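Local coordinates for phenylacetic acid degradation protein PaaI (Thermus thermophilus HB8, PDB 1WLU) that probably hydrolyses acyl-CoA thioesters, as a hot-dog-fold thioesterase of the phenylacetic acid degradation pathway that binds coenzyme A, at residues A[49-54]-A[61-66]; A[44-49]-A[98-103]; A[12-17]-A[22-27]; A[87-90]-A[95-98]; A[53-58]-A[112-117]. All blocks are in the same frame, centred on the assembly; numbering follows the deposited sequence.

Contact 1 of 5, residues A[49-54]-A[61-66]; sequences SAFALA and AVALSC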
# COMPACT_ATOMS: atom_id res chain seq x y z
N SER A 49 15.86 4.03 3.93
CA SER A 49 16.91 4.61 4.76
C SER A 49 16.57 6.06 5.12
O SER A 49 16.76 6.48 6.26
CB SER A 49 18.26 4.53 4.05
OG SER A 49 18.66 3.18 3.88
N ALA A 50 16.08 6.83 4.15
CA ALA A 50 15.70 8.22 4.41
C ALA A 50 14.51 8.23 5.37
O ALA A 50 14.43 9.05 6.27
CB ALA A 50 15.33 8.91 3.10
N PHE A 51 13.59 7.29 5.15
CA PHE A 51 12.39 7.11 5.98
C PHE A 51 12.80 6.80 7.42
O PHE A 51 12.28 7.39 8.37
CB PHE A 51 11.59 5.94 5.36
CG PHE A 51 10.50 5.38 6.24
CD1 PHE A 51 9.42 6.15 6.63
CD2 PHE A 51 10.52 4.03 6.58
CE1 PHE A 51 8.36 5.59 7.33
CE2 PHE A 51 9.47 3.46 7.29
CZ PHE A 51 8.39 4.24 7.66
N ALA A 52 13.76 5.89 7.58
CA ALA A 52 14.25 5.51 8.90
C ALA A 52 14.88 6.69 9.63
O ALA A 52 14.58 6.94 10.80
CB ALA A 52 15.27 4.39 8.76
N LEU A 53 15.76 7.41 8.95
CA LEU A 53 16.42 8.55 9.57
C LEU A 53 15.43 9.66 9.93
O LEU A 53 15.46 10.18 11.05
CB LEU A 53 17.52 9.09 8.65
CG LEU A 53 18.73 8.16 8.51
CD1 LEU A 53 19.74 8.77 7.55
CD2 LEU A 53 19.37 7.93 9.88
N ALA A 54 14.55 10.01 9.00
CA ALA A 54 13.58 11.06 9.27
C ALA A 54 12.68 10.71 10.45
O ALA A 54 12.48 11.51 11.36
CB ALA A 54 12.72 11.33 8.04
N ALA A 61 11.68 4.42 16.40
CA ALA A 61 10.52 4.01 15.62
C ALA A 61 10.89 2.91 14.65
O ALA A 61 12.00 2.88 14.12
CB ALA A 61 9.96 5.21 14.87
N VAL A 62 9.94 2.01 14.41
CA VAL A 62 10.15 0.90 13.48
C VAL A 62 9.02 0.89 12.46
O VAL A 62 7.88 1.23 12.78
CB VAL A 62 10.20 -0.46 14.21
CG1 VAL A 62 11.43 -0.52 15.11
CG2 VAL A 62 8.94 -0.67 15.02
N ALA A 63 9.35 0.49 11.24
CA ALA A 63 8.36 0.45 10.18
C ALA A 63 7.24 -0.55 10.41
O ALA A 63 7.47 -1.65 10.92
CB ALA A 63 9.05 0.14 8.86
N LEU A 64 6.03 -0.15 10.03
CA LEU A 64 4.87 -1.01 10.11
C LEU A 64 4.49 -1.38 8.68
O LEU A 64 4.59 -2.54 8.29
CB LEU A 64 3.68 -0.29 10.77
CG LEU A 64 3.74 -0.09 12.29
CD1 LEU A 64 2.52 0.70 12.74
CD2 LEU A 64 3.78 -1.45 12.99
N SER A 65 4.10 -0.38 7.89
CA SER A 65 3.70 -0.60 6.50
C SER A 65 4.29 0.44 5.56
O SER A 65 4.24 1.63 5.84
CB SER A 65 2.17 -0.55 6.39
OG SER A 65 1.76 -0.82 5.06
N CYS A 66 4.85 -0.03 4.45
CA CYS A 66 5.45 0.85 3.46
C CYS A 66 4.99 0.49 2.05
O CYS A 66 4.85 -0.68 1.72
CB CYS A 66 6.97 0.76 3.53
SG CYS A 66 7.63 1.13 5.16

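Contact 2 of 5, residues A[44-49]-A[98-103]; sequences YALADS and VEVVSE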
# COMPACT_ATOMS: atom_id res chain seq x y z
N TYR A 44 14.28 0.75 -3.03
CA TYR A 44 13.50 0.72 -1.80
C TYR A 44 14.42 0.95 -0.60
O TYR A 44 14.08 1.71 0.30
CB TYR A 44 12.77 -0.61 -1.65
CG TYR A 44 11.95 -0.72 -0.38
CD1 TYR A 44 12.54 -1.08 0.84
CD2 TYR A 44 10.58 -0.45 -0.39
CE1 TYR A 44 11.79 -1.16 2.01
CE2 TYR A 44 9.83 -0.53 0.78
CZ TYR A 44 10.43 -0.89 1.97
OH TYR A 44 9.67 -0.98 3.11
N ALA A 45 15.58 0.30 -0.59
CA ALA A 45 16.52 0.46 0.51
C ALA A 45 16.90 1.93 0.68
O ALA A 45 17.03 2.42 1.80
CB ALA A 45 17.77 -0.38 0.27
N LEU A 46 17.07 2.62 -0.44
CA LEU A 46 17.42 4.03 -0.43
C LEU A 46 16.30 4.83 0.23
O LEU A 46 16.53 5.62 1.15
CB LEU A 46 17.63 4.53 -1.86
CG LEU A 46 17.97 6.01 -2.03
CD1 LEU A 46 19.38 6.28 -1.52
CD2 LEU A 46 17.86 6.39 -3.50
N ALA A 47 15.07 4.62 -0.23
CA ALA A 47 13.92 5.33 0.32
C ALA A 47 13.71 4.98 1.79
O ALA A 47 13.46 5.86 2.62
CB ALA A 47 12.67 5.01 -0.48
N ASP A 48 13.81 3.69 2.10
CA ASP A 48 13.62 3.21 3.46
C ASP A 48 14.64 3.82 4.41
O ASP A 48 14.33 4.09 5.58
CB ASP A 48 13.72 1.69 3.50
CG ASP A 48 13.38 1.12 4.85
OD1 ASP A 48 12.21 1.26 5.27
OD2 ASP A 48 14.27 0.54 5.50
N SER A 49 15.86 4.03 3.93
CA SER A 49 16.91 4.61 4.76
C SER A 49 16.57 6.06 5.12
O SER A 49 16.76 6.48 6.26
CB SER A 49 18.26 4.53 4.05
OG SER A 49 18.66 3.18 3.88
N VAL A 98 8.33 9.78 0.87
CA VAL A 98 9.70 9.82 0.40
C VAL A 98 9.74 9.82 -1.12
O VAL A 98 9.33 8.85 -1.77
CB VAL A 98 10.52 8.61 0.92
CG1 VAL A 98 11.98 8.75 0.49
CG2 VAL A 98 10.42 8.52 2.43
N GLU A 99 10.21 10.92 -1.69
CA GLU A 99 10.32 11.03 -3.14
C GLU A 99 11.70 10.57 -3.57
O GLU A 99 12.72 11.02 -3.03
CB GLU A 99 10.09 12.48 -3.57
CG GLU A 99 8.63 12.90 -3.54
CD GLU A 99 8.42 14.35 -3.93
OE1 GLU A 99 9.29 14.90 -4.64
OE2 GLU A 99 7.39 14.93 -3.53
N VAL A 100 11.74 9.65 -4.54
CA VAL A 100 13.00 9.14 -5.06
C VAL A 100 13.21 9.88 -6.38
O VAL A 100 12.42 9.74 -7.32
CB VAL A 100 12.93 7.62 -5.28
CG1 VAL A 100 14.26 7.10 -5.80
CG2 VAL A 100 12.58 6.93 -3.97
N VAL A 101 14.28 10.67 -6.42
CA VAL A 101 14.58 11.52 -7.57
C VAL A 101 15.95 11.29 -8.19
O VAL A 101 16.93 11.04 -7.49
CB VAL A 101 14.47 13.01 -7.15
CG1 VAL A 101 14.71 13.91 -8.35
CG2 VAL A 101 13.11 13.28 -6.53
N SER A 102 16.01 11.38 -9.51
CA SER A 102 17.27 11.23 -10.23
C SER A 102 17.26 12.21 -11.39
O SER A 102 16.35 12.19 -12.22
CB SER A 102 17.45 9.80 -10.76
OG SER A 102 18.69 9.68 -11.45
N GLU A 103 18.25 13.09 -11.42
CA GLU A 103 18.37 14.10 -12.46
C GLU A 103 17.07 14.90 -12.64
O GLU A 103 16.62 15.13 -13.76
CB GLU A 103 18.76 13.44 -13.79
CG GLU A 103 20.09 12.71 -13.75
CD GLU A 103 21.24 13.60 -13.30
OE1 GLU A 103 21.45 14.66 -13.93
OE2 GLU A 103 21.94 13.23 -12.33

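Contact 3 of 5, residues A[12-17]-A[22-27]; sequences KVLHLA and VVAGEV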
# COMPACT_ATOMS: atom_id res chain seq x y z
N LYS A 12 24.81 7.81 1.33
CA LYS A 12 25.28 8.94 2.13
C LYS A 12 24.10 9.82 2.50
O LYS A 12 23.08 9.83 1.80
CB LYS A 12 26.30 9.75 1.35
CG LYS A 12 27.54 8.96 0.95
CD LYS A 12 28.52 9.81 0.16
CE LYS A 12 29.73 9.00 -0.26
NZ LYS A 12 30.71 9.82 -1.02
N VAL A 13 24.22 10.54 3.61
CA VAL A 13 23.16 11.43 4.05
C VAL A 13 23.46 12.84 3.55
O VAL A 13 24.56 13.35 3.75
CB VAL A 13 23.04 11.44 5.59
CG1 VAL A 13 21.96 12.42 6.03
CG2 VAL A 13 22.74 10.04 6.10
N LEU A 14 22.49 13.45 2.88
CA LEU A 14 22.67 14.81 2.37
C LEU A 14 21.94 15.82 3.24
O LEU A 14 22.18 17.02 3.14
CB LEU A 14 22.16 14.92 0.93
CG LEU A 14 22.82 14.01 -0.11
CD1 LEU A 14 22.33 14.41 -1.49
CD2 LEU A 14 24.34 14.12 -0.03
N HIS A 15 21.05 15.34 4.10
CA HIS A 15 20.32 16.22 5.00
C HIS A 15 19.61 15.45 6.08
O HIS A 15 19.10 14.35 5.86
CB HIS A 15 19.32 17.08 4.22
CG HIS A 15 18.86 18.30 4.97
ND1 HIS A 15 17.78 18.29 5.82
CD2 HIS A 15 19.37 19.55 5.02
CE1 HIS A 15 17.64 19.49 6.36
NE2 HIS A 15 18.59 20.27 5.89
N LEU A 16 19.60 16.01 7.29
CA LEU A 16 18.91 15.40 8.41
C LEU A 16 18.50 16.53 9.34
O LEU A 16 19.34 17.33 9.77
CB LEU A 16 19.80 14.41 9.15
CG LEU A 16 19.09 13.63 10.27
CD1 LEU A 16 17.94 12.81 9.69
CD2 LEU A 16 20.08 12.73 10.98
N ALA A 17 17.21 16.61 9.62
CA ALA A 17 16.66 17.64 10.49
C ALA A 17 15.40 17.04 11.11
O ALA A 17 14.96 15.97 10.70
CB ALA A 17 16.32 18.89 9.69
N VAL A 22 17.41 13.34 3.73
CA VAL A 22 17.70 13.08 2.33
C VAL A 22 18.89 12.14 2.31
O VAL A 22 19.91 12.40 2.94
CB VAL A 22 18.07 14.36 1.55
CG1 VAL A 22 18.44 14.00 0.11
CG2 VAL A 22 16.90 15.34 1.55
N VAL A 23 18.74 11.02 1.60
CA VAL A 23 19.78 10.02 1.47
C VAL A 23 20.07 9.88 -0.02
O VAL A 23 19.15 9.86 -0.83
CB VAL A 23 19.34 8.66 2.05
CG1 VAL A 23 20.38 7.59 1.75
CG2 VAL A 23 19.14 8.79 3.55
N ALA A 24 21.35 9.79 -0.37
CA ALA A 24 21.73 9.68 -1.77
C ALA A 24 22.64 8.50 -2.03
O ALA A 24 23.32 8.00 -1.14
CB ALA A 24 22.41 10.96 -2.22
N GLY A 25 22.65 8.06 -3.28
CA GLY A 25 23.50 6.95 -3.66
C GLY A 25 23.67 6.91 -5.16
O GLY A 25 23.08 7.72 -5.88
N GLU A 26 24.49 5.99 -5.64
CA GLU A 26 24.71 5.84 -7.07
C GLU A 26 24.44 4.38 -7.38
O GLU A 26 24.81 3.49 -6.61
CB GLU A 26 26.15 6.19 -7.44
CG GLU A 26 26.40 6.16 -8.95
CD GLU A 26 27.83 6.53 -9.31
OE1 GLU A 26 28.31 7.59 -8.86
OE2 GLU A 26 28.48 5.75 -10.05
N VAL A 27 23.77 4.13 -8.50
CA VAL A 27 23.48 2.76 -8.90
C VAL A 27 24.77 2.14 -9.42
O VAL A 27 25.32 2.57 -10.44
CB VAL A 27 22.41 2.71 -10.02
CG1 VAL A 27 22.15 1.27 -10.42
CG2 VAL A 27 21.12 3.36 -9.53

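Contact 4 of 5, residues A[87-90]-A[95-98]; sequences VNLS and TYRV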
# COMPACT_ATOMS: atom_id res chain seq x y z
N VAL A 87 4.51 13.57 7.10
CA VAL A 87 3.13 13.81 6.69
C VAL A 87 2.21 13.89 7.91
O VAL A 87 1.29 14.70 7.96
CB VAL A 87 2.63 12.67 5.75
CG1 VAL A 87 1.17 12.87 5.41
CG2 VAL A 87 3.47 12.65 4.47
N ASN A 88 2.47 13.03 8.89
CA ASN A 88 1.68 13.01 10.11
C ASN A 88 2.50 12.49 11.27
O ASN A 88 3.26 11.53 11.13
CB ASN A 88 0.45 12.11 9.96
CG ASN A 88 -0.33 11.99 11.25
OD1 ASN A 88 -1.08 12.89 11.62
ND2 ASN A 88 -0.14 10.88 11.96
N LEU A 89 2.37 13.14 12.42
CA LEU A 89 3.07 12.71 13.62
C LEU A 89 2.04 12.54 14.73
O LEU A 89 1.45 13.52 15.20
CB LEU A 89 4.12 13.74 14.04
CG LEU A 89 4.94 13.38 15.29
CD1 LEU A 89 5.70 12.08 15.06
CD2 LEU A 89 5.91 14.51 15.61
N SER A 90 1.80 11.30 15.13
CA SER A 90 0.85 11.00 16.19
C SER A 90 1.64 10.48 17.39
O SER A 90 2.86 10.33 17.32
CB SER A 90 -0.17 9.95 15.74
OG SER A 90 -1.04 10.48 14.76
N THR A 95 3.76 9.03 9.86
CA THR A 95 3.79 8.70 8.44
C THR A 95 4.67 9.68 7.67
O THR A 95 4.65 10.89 7.94
CB THR A 95 2.36 8.68 7.87
OG1 THR A 95 1.60 7.68 8.55
CG2 THR A 95 2.37 8.38 6.37
N TYR A 96 5.42 9.15 6.71
CA TYR A 96 6.33 9.95 5.90
C TYR A 96 6.19 9.66 4.42
O TYR A 96 5.86 8.54 4.02
CB TYR A 96 7.78 9.66 6.31
CG TYR A 96 8.06 9.98 7.75
CD1 TYR A 96 7.60 9.15 8.78
CD2 TYR A 96 8.68 11.18 8.11
CE1 TYR A 96 7.72 9.52 10.11
CE2 TYR A 96 8.81 11.56 9.44
CZ TYR A 96 8.32 10.73 10.43
OH TYR A 96 8.38 11.12 11.75
N ARG A 97 6.45 10.68 3.61
CA ARG A 97 6.43 10.55 2.16
C ARG A 97 7.88 10.69 1.73
O ARG A 97 8.59 11.60 2.17
CB ARG A 97 5.61 11.67 1.50
CG ARG A 97 5.97 11.85 0.02
CD ARG A 97 5.01 12.75 -0.73
NE ARG A 97 4.81 14.04 -0.09
CZ ARG A 97 3.76 14.35 0.67
NH1 ARG A 97 2.80 13.46 0.87
NH2 ARG A 97 3.67 15.56 1.21
N VAL A 98 8.33 9.78 0.87
CA VAL A 98 9.70 9.82 0.40
C VAL A 98 9.74 9.82 -1.12
O VAL A 98 9.33 8.85 -1.77
CB VAL A 98 10.52 8.61 0.92
CG1 VAL A 98 11.98 8.75 0.49
CG2 VAL A 98 10.42 8.52 2.43
O HOH W 1 0.88 8.41 11.14

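Contact 5 of 5, residues A[53-58]-A[112-117]; sequences LASNTR and GTVFRL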
# COMPACT_ATOMS: atom_id res chain seq x y z
N LEU A 53 15.76 7.41 8.95
CA LEU A 53 16.42 8.55 9.57
C LEU A 53 15.43 9.66 9.93
O LEU A 53 15.46 10.18 11.05
CB LEU A 53 17.52 9.09 8.65
CG LEU A 53 18.73 8.16 8.51
CD1 LEU A 53 19.74 8.77 7.55
CD2 LEU A 53 19.37 7.93 9.88
N ALA A 54 14.55 10.01 9.00
CA ALA A 54 13.58 11.06 9.27
C ALA A 54 12.68 10.71 10.45
O ALA A 54 12.48 11.51 11.36
CB ALA A 54 12.72 11.33 8.04
N SER A 55 12.14 9.49 10.45
CA SER A 55 11.25 9.08 11.52
C SER A 55 11.94 8.99 12.88
O SER A 55 11.35 9.34 13.90
CB SER A 55 10.58 7.74 11.18
OG SER A 55 11.53 6.71 10.98
N ASN A 56 13.18 8.53 12.90
CA ASN A 56 13.88 8.39 14.17
C ASN A 56 14.35 9.70 14.79
O ASN A 56 14.81 9.70 15.93
CB ASN A 56 15.02 7.38 14.03
CG ASN A 56 14.52 5.94 14.13
OD1 ASN A 56 14.50 5.35 15.21
ND2 ASN A 56 14.09 5.38 13.00
N THR A 57 14.23 10.80 14.06
CA THR A 57 14.61 12.09 14.63
C THR A 57 13.56 12.46 15.69
O THR A 57 13.78 13.35 16.50
CB THR A 57 14.63 13.24 13.59
OG1 THR A 57 13.33 13.38 13.00
CG2 THR A 57 15.67 12.97 12.52
N ARG A 58 12.43 11.76 15.67
CA ARG A 58 11.35 12.01 16.62
C ARG A 58 11.40 11.05 17.80
O ARG A 58 10.62 11.17 18.75
CB ARG A 58 9.98 11.86 15.95
CG ARG A 58 9.75 12.73 14.73
CD ARG A 58 9.93 14.20 15.04
NE ARG A 58 9.36 15.05 14.00
CZ ARG A 58 9.48 16.37 13.97
NH1 ARG A 58 10.15 17.01 14.92
NH2 ARG A 58 8.90 17.06 12.99
N GLY A 112 5.37 5.58 3.92
CA GLY A 112 5.53 4.64 5.02
C GLY A 112 5.06 5.12 6.37
O GLY A 112 5.09 6.32 6.66
N THR A 113 4.63 4.18 7.20
CA THR A 113 4.16 4.48 8.54
C THR A 113 4.96 3.68 9.54
O THR A 113 5.21 2.49 9.35
CB THR A 113 2.67 4.14 8.68
OG1 THR A 113 1.91 5.03 7.86
CG2 THR A 113 2.22 4.29 10.13
N VAL A 114 5.37 4.34 10.62
CA VAL A 114 6.14 3.70 11.67
C VAL A 114 5.34 3.62 12.96
O VAL A 114 4.34 4.32 13.15
CB VAL A 114 7.43 4.48 12.03
CG1 VAL A 114 8.39 4.50 10.86
CG2 VAL A 114 7.09 5.90 12.48
N PHE A 115 5.81 2.74 13.85
CA PHE A 115 5.23 2.58 15.16
C PHE A 115 6.29 3.22 16.06
O PHE A 115 7.47 2.88 15.97
CB PHE A 115 5.06 1.10 15.51
CG PHE A 115 4.55 0.86 16.90
CD1 PHE A 115 5.44 0.59 17.94
CD2 PHE A 115 3.19 0.92 17.17
CE1 PHE A 115 4.97 0.39 19.24
CE2 PHE A 115 2.72 0.71 18.47
CZ PHE A 115 3.61 0.45 19.50
N ARG A 116 5.87 4.16 16.90
CA ARG A 116 6.80 4.84 17.80
C ARG A 116 6.95 4.05 19.09
O ARG A 116 5.97 3.83 19.81
CB ARG A 116 6.31 6.26 18.08
CG ARG A 116 6.02 7.06 16.81
CD ARG A 116 5.61 8.48 17.14
NE ARG A 116 6.72 9.25 17.68
CZ ARG A 116 6.59 10.43 18.29
NH1 ARG A 116 5.39 10.97 18.43
NH2 ARG A 116 7.66 11.06 18.75
N LEU A 117 8.17 3.61 19.36
CA LEU A 117 8.46 2.81 20.55
C LEU A 117 8.50 3.64 21.82
O LEU A 117 8.52 4.89 21.72
CB LEU A 117 9.81 2.10 20.36
CG LEU A 117 9.96 1.23 19.11
CD1 LEU A 117 11.40 0.75 18.98
CD2 LEU A 117 9.00 0.06 19.17

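Contact 1 of 5, residues A[49-54]-A[61-66]
A63 is the first residue of strand 61-66 to meet helix 49-54, and its partner is the ring of F51. The methyl carbon A63 CB lies 3.7 Å from F51 CE2 and close to the ring plane, so the methyl group abuts the ring edge. Past A63 the strand is irregular: L64 and S65 both face T113 of the neighbouring strand, a classic beta bulge. After this bulge C66 again has its CB directed toward the helix. Its sulfur is anti to its own carbonyl carbon (chi1 -57°), which brings C66 SG to 3.7 Å from F51 CE2. Measured to the ring centroid, SG is 4.5 Å away and 45° off the ring normal, an oblique Cys sulfur-aromatic contact. F51 reaches both partners because its CG is anti to the backbone N (chi1 166°), and the CE2 corner points at the notch formed by the A63 methyl and the C66 sulfur, touching both. No hydrogen bond crosses; the packing is apolar, extended by F110, whose ring also meets F51. A63 is one of the residues that bind CoA in this protein, so the contact joins the central helix of a hot-dog fold to the strand that lines the CoA site.

Contact 2 of 5, residues A[44-49]-A[98-103]
Between A47 and V98 the one flat group involved is the peptide carbonyl of A47, whose O lies 3.9 Å from V98 CG1 and 4.0 Å from V98 CG2, so both methyls border it. The planar side chains of the helix, Y44 and D48, have their CB directed away from strand 98-102. The Y44 ring instead stacks on Y44 of the second subunit and meets the F110 ring with the planes at about 55°. What remains between helix and strand is aliphatic. A47 CB projects at the strand and is 3.9 Å from V98 CG1 and 4.0 Å from V100 CG2, one methyl set against two valines. V100 holds CG1 anti to its backbone N (chi1 -179°), and this separates its two branches: CG2 serves A47, while CG1 lies 4.3 Å from L46 CD2. Farther along the helix, S49 OG donates to A45 O at 2.7 Å. S49 N reaches the same oxygen from the opposite face, so two bonds grip it. The helix and strand axes approach to 8.7 Å with their directions 135° apart. Around this crossing, L46 also packs on V80 and A82 of strand 79-89, and F110 of strand 105-116 touches both A47 and V98, so helix 40-56 lies across several strands of the sheet that curls around it.

Contact 3 of 5, residues A[12-17]-A[22-27]
L14 lays the end of its side chain over A24: CD1 of L14 comes to 3.5 Å from CB of A24, and CG of L14 is close by as well. Its CG is anti to the carbonyl carbon (chi1 -59°), which carries the branch along the sheet past V22 to A24. Nearer the backbone, L14 CB is 3.9 Å from V22 CG1, while V22 CG2 on the other branch lies 4.0 Å from H15 CB. V22 is thus flanked by two consecutive residues of the opposing strand. The backbone explains why. K12 and A24 form an antiparallel hydrogen-bonded pair, with A24 N donating to K12 O at 2.8 Å and K12 N donating back to A24 O. V13 and V23 follow as a non-hydrogen-bonded pair, their CB atoms on the face opposite to those of K12 and A24. The register then slips by one. V22 O accepts from L14 N at 2.8 Å and more weakly from H15 N at 3.4 Å. V22 N closes the set by donating to H15 O at 2.9 Å. V13 and V23 present the buried face, packing on L53 and on L46 and A50 of helix 40-56, respectively. L14 and V22 reach E81 of strand 79-89 on the other face. Two successive residues facing V22 define a classic beta bulge, here in the antiparallel hairpin formed by strands 12-17 and 20-26 at the sheet's outer edge within this chain.

Contact 4 of 5, residues A[87-90]-A[95-98]
V87 and R97 cross at about a right angle in the beta hairpin of strands 79-89 and 93-102. V87 CG2 rests over one face of the R97 guanidinium, 3.8 Å from NH1, and the bend of the arginine at chi3 (52°) folds that group back over the methyl. The same CG2 is 3.7 Å from R97 N, so the valine covers both the root and the end of the arginine. Beside it, V87 CB is directed toward T95. N88 and T95, an antiparallel hydrogen-bonded pair, carry their side chains on a common face of the sheet, CB beside CB, and F71 of the fourth subunit packs on both. L89, by contrast, only brings CD1 near the hydroxyl of Y96. The backbone shows how the strands pair: T95 O accepts from V87 N at 2.8 Å and from N88 N at 3.2 Å, a classic beta bulge with V87 and N88 opposite T95. T95 N returns a bond to N88 O. The N88 amide is fixed through its nitrogen, since ND2 donates to the hydroxyl of S90, a residue of the CoA site, at 3.0 Å and nearly in the amide plane. T95 OG1 is also bonded to T113 OG1. One water joins the two paired side chains, accepting from N88 ND2 at 2.8 Å and lying 2.8 Å from T95 OG1.

Contact 5 of 5, residues A[53-58]-A[112-117]
The single hydrogen bond across this contact joins R116 to R58: NH2 of R116 donates to the backbone oxygen O of R58 at 3.0 Å. The acceptor sits at the guanidinium edge, in its plane, but the donor stands 42° out of the R58 carbonyl plane and the N-H...O angle is 140°, so the bond is bent and not directed at a lone pair. A bend at chi3 (69°) turns the R116 chain to bring NH2 there, and R58 CB lies 3.7 Å from R116 NH2 beside the bond. NH1 of the same group donates to S90 O, so one guanidinium ties the backbone oxygens of R58 and S90. Replacing R116 with a leucine is likely to leave R58 O and S90 O without this shared donor and so let the end of segment 53-58 and the S90 region move apart.

The charged end of R58 turns to another partner: its NE forms a salt bridge with E86. R58 NE lies 6.4 Å from R116 NH2, so the two arginines are near without their charged atoms touching. In the hot-dog fold the helix lies against the curved sheet, and here the last part of helix 40-56 and the residues after it meet strand 105-116.

Van der Waals contacts are few. S55 CB lies 3.9 Å from V114 CG1, and S55 OG is 3.8 Å from the same methyl, V114 CG1. The hydroxyl itself bonds back to the helix oxygens of F51 and A52.

Within segment 53-58, T57 OG1 donates to A54 O at 2.6 Å and is also hydrogen-bonded to G19 N.

Contacts 2, 1 and 5 follow one another along helix 40-56, the centres of contacts 1 and 5 about 5 Å apart; V62 O is 2.8 Å from F115 N across their neighbouring strands. F51 also reaches into contact 4, its CD1 3.9 Å from Y96 CB. Contacts 4 and 5, centres about 8 Å apart, meet where Y96 OH lies 3.5 Å from S55 CA. CoA-binding residues belong to contact 1 (A63) and contact 4 (S90), although this chain has no CoA bound, and the side chain of R92, also CoA-binding, is about 5 Å from that of R116. Contact 3, away from these sites and about 18 Å from contact 4 between centres, touches the helix through L46, A50 and L53.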